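Local coordinates for protein adenosine 5'-monophosphoramidase HNT1 (Candida albicans, PDB 6IQ1) that probably hydrolyses adenosine 5'-monophosphoramidates to AMP, working as a zinc-containing homodimer of the histidine triad nucleotide-binding family, at residues His48-Leu53 / Gln100-Val105; Thr25-Phe31 / Val42-Lys47; Glu86-Gln92 / Phe107-Lys113. All blocks are in the same frame, centred on the assembly; numbering follows the deposited sequence.

Contact 1. Residues His48-Leu53 / Gln100-Val105. With ZN (zinc ion), chain H.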
# COMPACT_ATOMS: atom_id res chain seq x y z
N HIS D 48 -3.89 -7.57 -15.13
CA HIS D 48 -4.15 -6.45 -16.02
C HIS D 48 -2.98 -5.47 -16.01
O HIS D 48 -2.52 -5.05 -14.95
CB HIS D 48 -5.43 -5.77 -15.54
CG HIS D 48 -5.95 -4.71 -16.46
ND1 HIS D 48 -5.41 -3.44 -16.51
CD2 HIS D 48 -6.99 -4.71 -17.32
CE1 HIS D 48 -6.08 -2.72 -17.39
NE2 HIS D 48 -7.04 -3.47 -17.89
N HIS D 49 -2.52 -5.08 -17.20
CA HIS D 49 -1.38 -4.17 -17.28
C HIS D 49 -1.85 -2.72 -17.13
O HIS D 49 -2.46 -2.17 -18.05
CB HIS D 49 -0.61 -4.33 -18.59
CG HIS D 49 0.52 -3.36 -18.74
ND1 HIS D 49 1.82 -3.68 -18.39
CD2 HIS D 49 0.55 -2.07 -19.14
CE1 HIS D 49 2.60 -2.63 -18.59
NE2 HIS D 49 1.85 -1.64 -19.05
N GLY D 50 -1.53 -2.11 -16.00
CA GLY D 50 -1.65 -0.67 -15.87
C GLY D 50 -0.41 -0.11 -15.21
O GLY D 50 0.22 -0.75 -14.37
N ALA D 51 -0.04 1.10 -15.61
CA ALA D 51 1.20 1.64 -15.06
C ALA D 51 1.00 2.14 -13.63
O ALA D 51 1.83 1.86 -12.76
CB ALA D 51 1.74 2.75 -15.96
N LYS D 52 -0.09 2.85 -13.37
CA LYS D 52 -0.36 3.42 -12.06
C LYS D 52 -1.63 2.82 -11.46
O LYS D 52 -2.43 2.18 -12.14
CB LYS D 52 -0.47 4.95 -12.15
CG LYS D 52 0.86 5.59 -12.43
CD LYS D 52 0.74 7.10 -12.64
CE LYS D 52 2.12 7.73 -12.67
NZ LYS D 52 2.08 9.21 -12.59
N LEU D 53 -1.80 3.04 -10.14
CA LEU D 53 -2.96 2.50 -9.43
C LEU D 53 -4.27 2.88 -10.12
O LEU D 53 -5.18 2.05 -10.23
CB LEU D 53 -2.97 3.00 -7.98
CG LEU D 53 -3.96 2.24 -7.10
CD1 LEU D 53 -3.34 0.94 -6.65
CD2 LEU D 53 -4.42 3.06 -5.91
N GLN D 100 9.07 4.51 -8.40
CA GLN D 100 8.59 3.44 -9.28
C GLN D 100 9.47 3.30 -10.52
O GLN D 100 9.64 4.26 -11.28
CB GLN D 100 7.15 3.71 -9.72
CG GLN D 100 6.59 2.60 -10.61
CD GLN D 100 5.26 2.99 -11.21
OE1 GLN D 100 4.92 4.17 -11.25
NE2 GLN D 100 4.51 2.01 -11.67
N VAL D 101 9.97 2.09 -10.75
CA VAL D 101 10.88 1.81 -11.87
C VAL D 101 10.18 1.05 -12.99
O VAL D 101 10.32 1.41 -14.16
CB VAL D 101 12.13 1.04 -11.37
CG1 VAL D 101 12.98 0.62 -12.55
CG2 VAL D 101 12.92 1.91 -10.39
N VAL D 102 9.45 -0.02 -12.66
CA VAL D 102 8.71 -0.82 -13.64
C VAL D 102 7.29 -0.29 -13.72
O VAL D 102 6.59 -0.21 -12.70
CB VAL D 102 8.72 -2.31 -13.26
CG1 VAL D 102 7.82 -3.12 -14.20
CG2 VAL D 102 10.12 -2.87 -13.25
N ASP D 103 6.85 0.04 -14.93
CA ASP D 103 5.54 0.67 -15.17
C ASP D 103 4.39 -0.34 -15.28
O ASP D 103 3.54 -0.24 -16.17
CB ASP D 103 5.63 1.55 -16.42
CG ASP D 103 6.66 2.67 -16.26
OD1 ASP D 103 6.68 3.32 -15.18
OD2 ASP D 103 7.46 2.88 -17.20
N HIS D 104 4.36 -1.31 -14.37
CA HIS D 104 3.22 -2.19 -14.12
C HIS D 104 2.97 -2.18 -12.61
O HIS D 104 3.88 -2.49 -11.83
CB HIS D 104 3.51 -3.61 -14.63
CG HIS D 104 2.37 -4.57 -14.49
ND1 HIS D 104 1.88 -5.30 -15.56
CD2 HIS D 104 1.66 -4.97 -13.41
CE1 HIS D 104 0.90 -6.08 -15.14
NE2 HIS D 104 0.75 -5.91 -13.84
N VAL D 105 1.76 -1.81 -12.21
CA VAL D 105 1.41 -1.69 -10.80
C VAL D 105 1.89 -2.92 -10.04
O VAL D 105 1.56 -4.06 -10.40
CB VAL D 105 -0.11 -1.50 -10.64
CG1 VAL D 105 -0.56 -1.64 -9.16
CG2 VAL D 105 -0.51 -0.16 -11.20
ZN ZN H . 2.77 -5.26 -17.61
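The zinc site of this HINT protein is half built by H49 and H104, which bring their ring nitrogens to the metal from two separate loops. H49 ND1 lies 2.0 Å from the zinc and H104 ND1 2.2 Å, while C7 and C10 complete the four-residue site. H49 ND1 and H104 ND1 are 3.3 Å apart because they share the metal, not a hydrogen bond, and the ring planes stand at 81°. In both histidines CG is anti to the backbone N (chi1 177° in H49, nearly the same in H104), which sends each ring off its own loop to the same point. The far nitrogen, H104 NE2, is hydrogen-bonded to P46 O, and this second tie fixes the rotation of the ring.

Behind the metal the loops are joined through backbone carbonyls. V105 N donates to G50 O at 2.9 Å, almost straight in line with the carbonyl. The extended chain of Q100 carries NE2 to A51 O, also at 2.9 Å, with the acceptor only 4° out of the amide plane; Q100 OE1 is taken by G95 N. Beside this bond, V105 CG2 presses on K52 O at 3.2 Å. D103 forms a salt bridge with R96, outside the two loops. Two CxxC cysteines and two histidines from loops far apart in sequence make a Cys2His2 zinc site, here with H104 opening the histidine triad motif.

Contact 2. Residues Thr25-Phe31 / Val42-Lys47; sequences TAKTYSF and VLIIPK
K47 NZ is gripped by two groups of the opposite segment and by one just before it: it donates to T25 O at 2.7 Å, in the plane of that carbonyl, reaches A26 O in a weak bond of 3.4 Å, and forms a salt bridge with E24. The lysine chain, extended beyond CG, gets there by running over the turn 25-27. At its root K47 N donates to K27 O, so the residue holds the turn by both ends.

From here the segments run as an antiparallel hairpin, the strand axes at 162°. Y29 and F31 form hydrogen-bonded pairs with I45 and L43, each closed by two N-H···O bonds. On the face bearing these four side chains the F31 ring does most of the touching. Its CG sits between the backbone N and carbonyl carbon (chi1 57°), which folds the ring back over the neighbouring strand: L43 CB lies over one face, F31 CE2 meets L43 CD1 at 3.5 Å, and I45 CD1 comes to the ring edge. On the other face T28 CG2 and I44 CG2 touch at 3.5 Å.

L43 and I45 also pack against H106, probably the nucleotidylated histidine. Helix 8-14 packs on the Y29, F31 and I45 side; on the other, helix 58-74 touches I44, and its D63 is hydrogen-bonded to T28 OG1. Strand 21-24 flanks 28-31, and strand 107-112 pairs with 42-46.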
# COMPACT_ATOMS: atom_id res chain seq x y z
N THR D 25 -3.86 -16.15 -8.48
CA THR D 25 -5.30 -16.02 -8.44
C THR D 25 -5.76 -15.78 -9.88
O THR D 25 -4.95 -15.52 -10.76
CB THR D 25 -5.70 -14.88 -7.46
OG1 THR D 25 -5.65 -15.34 -6.11
CG2 THR D 25 -7.04 -14.30 -7.73
N ALA D 26 -7.07 -15.94 -10.13
CA ALA D 26 -7.61 -15.53 -11.42
C ALA D 26 -7.16 -14.12 -11.79
O ALA D 26 -6.90 -13.84 -12.97
CB ALA D 26 -9.14 -15.62 -11.40
N LYS D 27 -7.05 -13.23 -10.81
CA LYS D 27 -6.75 -11.84 -11.08
C LYS D 27 -5.38 -11.36 -10.60
O LYS D 27 -4.91 -10.32 -11.07
CB LYS D 27 -7.84 -10.94 -10.46
CG LYS D 27 -9.10 -10.87 -11.33
CD LYS D 27 -10.29 -10.31 -10.54
CE LYS D 27 -11.62 -10.61 -11.24
NZ LYS D 27 -11.63 -10.19 -12.67
N THR D 28 -4.70 -12.10 -9.71
CA THR D 28 -3.50 -11.58 -9.08
C THR D 28 -2.34 -12.57 -9.21
O THR D 28 -2.55 -13.79 -9.22
CB THR D 28 -3.78 -11.26 -7.60
OG1 THR D 28 -4.81 -10.27 -7.52
CG2 THR D 28 -2.55 -10.74 -6.90
N TYR D 29 -1.12 -12.04 -9.28
CA TYR D 29 0.10 -12.84 -9.37
C TYR D 29 1.16 -12.33 -8.40
O TYR D 29 1.48 -11.13 -8.38
CB TYR D 29 0.65 -12.83 -10.81
CG TYR D 29 1.78 -13.81 -11.03
CD1 TYR D 29 3.09 -13.49 -10.68
CD2 TYR D 29 1.54 -15.05 -11.58
CE1 TYR D 29 4.12 -14.38 -10.86
CE2 TYR D 29 2.58 -15.95 -11.79
CZ TYR D 29 3.86 -15.61 -11.42
OH TYR D 29 4.89 -16.50 -11.61
N SER D 30 1.75 -13.24 -7.62
CA SER D 30 2.75 -12.82 -6.65
C SER D 30 3.97 -13.73 -6.67
O SER D 30 3.88 -14.92 -6.98
CB SER D 30 2.14 -12.73 -5.24
OG SER D 30 1.64 -13.98 -4.81
N PHE D 31 5.12 -13.16 -6.31
CA PHE D 31 6.41 -13.79 -6.46
C PHE D 31 7.45 -13.02 -5.65
O PHE D 31 7.24 -11.85 -5.31
CB PHE D 31 6.83 -13.88 -7.94
CG PHE D 31 6.88 -12.55 -8.65
CD1 PHE D 31 5.71 -11.91 -9.05
CD2 PHE D 31 8.09 -11.95 -8.94
CE1 PHE D 31 5.75 -10.68 -9.72
CE2 PHE D 31 8.15 -10.72 -9.61
CZ PHE D 31 6.98 -10.08 -10.00
N VAL D 42 8.10 -9.67 -1.02
CA VAL D 42 7.22 -10.24 -2.03
C VAL D 42 6.65 -9.11 -2.86
O VAL D 42 6.46 -8.00 -2.36
CB VAL D 42 6.10 -11.07 -1.37
CG1 VAL D 42 5.09 -11.59 -2.41
CG2 VAL D 42 6.70 -12.22 -0.58
N LEU D 43 6.43 -9.38 -4.15
CA LEU D 43 5.70 -8.48 -5.03
C LEU D 43 4.34 -9.09 -5.32
O LEU D 43 4.20 -10.31 -5.41
CB LEU D 43 6.42 -8.25 -6.36
CG LEU D 43 7.85 -7.73 -6.25
CD1 LEU D 43 8.52 -7.84 -7.59
CD2 LEU D 43 7.87 -6.29 -5.72
N ILE D 44 3.33 -8.22 -5.46
CA ILE D 44 1.96 -8.64 -5.71
C ILE D 44 1.41 -7.75 -6.81
O ILE D 44 1.37 -6.52 -6.65
CB ILE D 44 1.07 -8.52 -4.46
CG1 ILE D 44 1.66 -9.30 -3.28
CG2 ILE D 44 -0.34 -8.98 -4.78
CD1 ILE D 44 2.51 -8.45 -2.35
N ILE D 45 1.02 -8.34 -7.93
CA ILE D 45 0.65 -7.56 -9.11
C ILE D 45 -0.71 -7.98 -9.66
O ILE D 45 -1.06 -9.18 -9.67
CB ILE D 45 1.74 -7.64 -10.19
CG1 ILE D 45 1.76 -9.01 -10.86
CG2 ILE D 45 3.13 -7.31 -9.60
CD1 ILE D 45 2.87 -9.13 -11.90
N PRO D 46 -1.52 -7.03 -10.12
CA PRO D 46 -2.67 -7.40 -10.94
C PRO D 46 -2.19 -7.94 -12.29
O PRO D 46 -1.13 -7.56 -12.79
CB PRO D 46 -3.42 -6.08 -11.10
CG PRO D 46 -2.35 -5.04 -11.02
CD PRO D 46 -1.33 -5.57 -10.03
N LYS D 47 -2.98 -8.85 -12.87
CA LYS D 47 -2.61 -9.40 -14.17
C LYS D 47 -2.88 -8.41 -15.29
O LYS D 47 -2.16 -8.39 -16.30
CB LYS D 47 -3.35 -10.71 -14.42
CG LYS D 47 -2.69 -11.91 -13.75
CD LYS D 47 -3.71 -13.02 -13.49
CE LYS D 47 -3.04 -14.30 -13.02
NZ LYS D 47 -3.92 -15.49 -13.21

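Contact 3. Residues Glu86-Gln92 / Phe107-Lys113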
# COMPACT_ATOMS: atom_id res chain seq x y z
N GLU D 86 8.58 -7.61 15.44
CA GLU D 86 8.81 -7.29 14.05
C GLU D 86 7.47 -6.94 13.39
O GLU D 86 6.40 -7.34 13.85
CB GLU D 86 9.54 -8.46 13.39
CG GLU D 86 9.47 -8.54 11.93
CD GLU D 86 9.40 -10.01 11.48
OE1 GLU D 86 8.56 -10.81 11.95
OE2 GLU D 86 10.09 -10.32 10.56
N GLY D 87 7.55 -6.14 12.33
CA GLY D 87 6.38 -5.67 11.61
C GLY D 87 6.53 -5.82 10.11
O GLY D 87 7.29 -6.68 9.65
N TYR D 88 5.80 -5.00 9.35
CA TYR D 88 5.85 -5.06 7.89
C TYR D 88 5.16 -3.84 7.28
O TYR D 88 4.33 -3.18 7.91
CB TYR D 88 5.25 -6.37 7.34
CG TYR D 88 3.80 -6.68 7.69
CD1 TYR D 88 3.48 -7.35 8.86
CD2 TYR D 88 2.77 -6.36 6.81
CE1 TYR D 88 2.16 -7.66 9.17
CE2 TYR D 88 1.45 -6.69 7.10
CZ TYR D 88 1.15 -7.33 8.28
OH TYR D 88 -0.16 -7.63 8.59
N ASN D 89 5.53 -3.57 6.02
CA ASN D 89 5.00 -2.46 5.25
C ASN D 89 4.38 -2.95 3.95
O ASN D 89 4.87 -3.90 3.32
CB ASN D 89 6.10 -1.44 4.95
CG ASN D 89 6.59 -0.75 6.20
OD1 ASN D 89 7.60 -1.15 6.79
ND2 ASN D 89 5.86 0.30 6.62
N VAL D 90 3.29 -2.30 3.53
CA VAL D 90 2.73 -2.48 2.20
C VAL D 90 2.96 -1.17 1.46
O VAL D 90 2.52 -0.11 1.91
CB VAL D 90 1.24 -2.86 2.26
CG1 VAL D 90 0.70 -3.23 0.85
CG2 VAL D 90 1.04 -4.04 3.20
N LEU D 91 3.70 -1.23 0.35
CA LEU D 91 4.06 -0.03 -0.41
C LEU D 91 3.69 -0.19 -1.88
O LEU D 91 3.89 -1.26 -2.47
CB LEU D 91 5.54 0.27 -0.29
CG LEU D 91 6.05 1.51 -1.02
CD1 LEU D 91 5.35 2.74 -0.50
CD2 LEU D 91 7.57 1.64 -0.87
N GLN D 92 3.16 0.87 -2.47
CA GLN D 92 2.86 0.93 -3.90
C GLN D 92 3.25 2.30 -4.41
O GLN D 92 2.87 3.31 -3.81
CB GLN D 92 1.37 0.65 -4.17
CG GLN D 92 1.08 0.23 -5.60
CD GLN D 92 0.62 1.38 -6.45
OE1 GLN D 92 -0.03 2.29 -5.95
NE2 GLN D 92 0.96 1.36 -7.74
N PHE D 107 2.60 -4.15 -5.81
CA PHE D 107 2.60 -3.90 -4.38
C PHE D 107 3.77 -4.63 -3.74
O PHE D 107 4.07 -5.77 -4.10
CB PHE D 107 1.26 -4.37 -3.78
CG PHE D 107 0.12 -3.44 -4.07
CD1 PHE D 107 -0.55 -3.50 -5.28
CD2 PHE D 107 -0.28 -2.48 -3.13
CE1 PHE D 107 -1.60 -2.63 -5.55
CE2 PHE D 107 -1.32 -1.62 -3.39
CZ PHE D 107 -1.98 -1.68 -4.60
N HIS D 108 4.44 -3.97 -2.79
CA HIS D 108 5.50 -4.61 -2.02
C HIS D 108 4.96 -5.02 -0.65
O HIS D 108 4.37 -4.20 0.07
CB HIS D 108 6.70 -3.67 -1.81
CG HIS D 108 7.30 -3.12 -3.07
ND1 HIS D 108 8.40 -3.68 -3.67
CD2 HIS D 108 6.96 -2.05 -3.82
CE1 HIS D 108 8.71 -2.99 -4.75
NE2 HIS D 108 7.84 -2.00 -4.87
N LEU D 109 5.17 -6.28 -0.29
CA LEU D 109 4.96 -6.76 1.07
C LEU D 109 6.35 -6.92 1.68
O LEU D 109 7.09 -7.84 1.30
CB LEU D 109 4.18 -8.07 1.11
CG LEU D 109 4.18 -8.72 2.50
CD1 LEU D 109 3.58 -7.78 3.55
CD2 LEU D 109 3.45 -10.03 2.52
N ILE D 110 6.73 -6.02 2.59
CA ILE D 110 8.11 -5.97 3.05
C ILE D 110 8.18 -6.22 4.55
O ILE D 110 7.76 -5.36 5.34
CB ILE D 110 8.76 -4.62 2.74
CG1 ILE D 110 8.45 -4.16 1.32
CG2 ILE D 110 10.25 -4.72 2.98
CD1 ILE D 110 8.82 -2.70 1.09
N PRO D 111 8.71 -7.36 4.98
CA PRO D 111 8.89 -7.60 6.42
C PRO D 111 9.85 -6.59 7.04
O PRO D 111 10.80 -6.14 6.41
CB PRO D 111 9.45 -9.02 6.46
CG PRO D 111 8.81 -9.68 5.23
CD PRO D 111 8.88 -8.60 4.19
N LYS D 112 9.56 -6.20 8.29
CA LYS D 112 10.39 -5.20 8.98
C LYS D 112 10.94 -5.84 10.26
O LYS D 112 10.32 -5.76 11.32
CB LYS D 112 9.60 -3.92 9.30
CG LYS D 112 10.43 -2.80 9.92
CD LYS D 112 11.29 -2.12 8.88
CE LYS D 112 12.14 -1.02 9.47
NZ LYS D 112 13.09 -0.46 8.46
N LYS D 113 12.12 -6.45 10.16
CA LYS D 113 12.70 -7.19 11.28
C LYS D 113 13.65 -6.36 12.13
O LYS D 113 13.88 -6.69 13.30
CB LYS D 113 13.43 -8.44 10.75
CG LYS D 113 12.50 -9.53 10.23
CD LYS D 113 13.29 -10.70 9.64
CE LYS D 113 12.94 -12.02 10.34
NZ LYS D 113 13.34 -13.18 9.51
O HOH W 1 9.38 -2.91 5.93
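F107 and Q92 close the packed end of two antiparallel strands (axes at 155°) of the HIT-domain sheet. Q92 CG stands over the centre of the F107 ring, 3.7 Å from the centroid and 8° off the normal, a CH-pi contact. The bend of Q92 at chi2 (-97°) turns the amide out of line with the chain that crosses the ring, and its OE1 goes to N94. L53 and I64 also touch F107, which with H108 belongs to the histidine triad motif and probably to the AMP site. Along the same face Y88 CD2 meets L109 CD1 at 3.6 Å, and helix 58-74 packs on both residues.

Six backbone bonds in three hydrogen-bonded pairs hold the strands together. In one, H108 N lies 2.8 Å from L91 O, and the same oxygen lies in plane at the edge of the H108 ring, 3.4 Å from CD2. H108 ND1 is hydrogen-bonded to H41. Y88 to Q92 also pair with a strand of the second subunit, so the sheet continues across the dimer.

The other end is looser: K113 is exposed and E86 partly so, the place of the E86 carboxylate is doubtful, and K113 NZ pairs with E39. Between the two ends, on the buried face of N89 and I110, N89 ND2 is hydrogen-bonded to A98 O of the second subunit, and one water donates to N89 OD1 at 2.6 Å and to I110 O at 3.0 Å.

All three contacts are largely buried, but they differ in what binds them. Contacts 2 and 3 are antiparallel strand pairs of one sheet, and strands 42-46 and 107-112 join them directly: F107 N lies 2.8 Å from I44 O, a probable hydrogen bond. Contact 1 contains no strand; a metal and a few bonds to loop carbonyls hold it. Besides the tie through its zinc histidine, it meets contact 2 where V105 O packs on P46 CD, and contact 3 where V105 CG1 lies against Q92 NE2. Contacts 1 and 3 reach the second subunit, whereas contact 2 stays within its chain, with its lysine turn at the more exposed end.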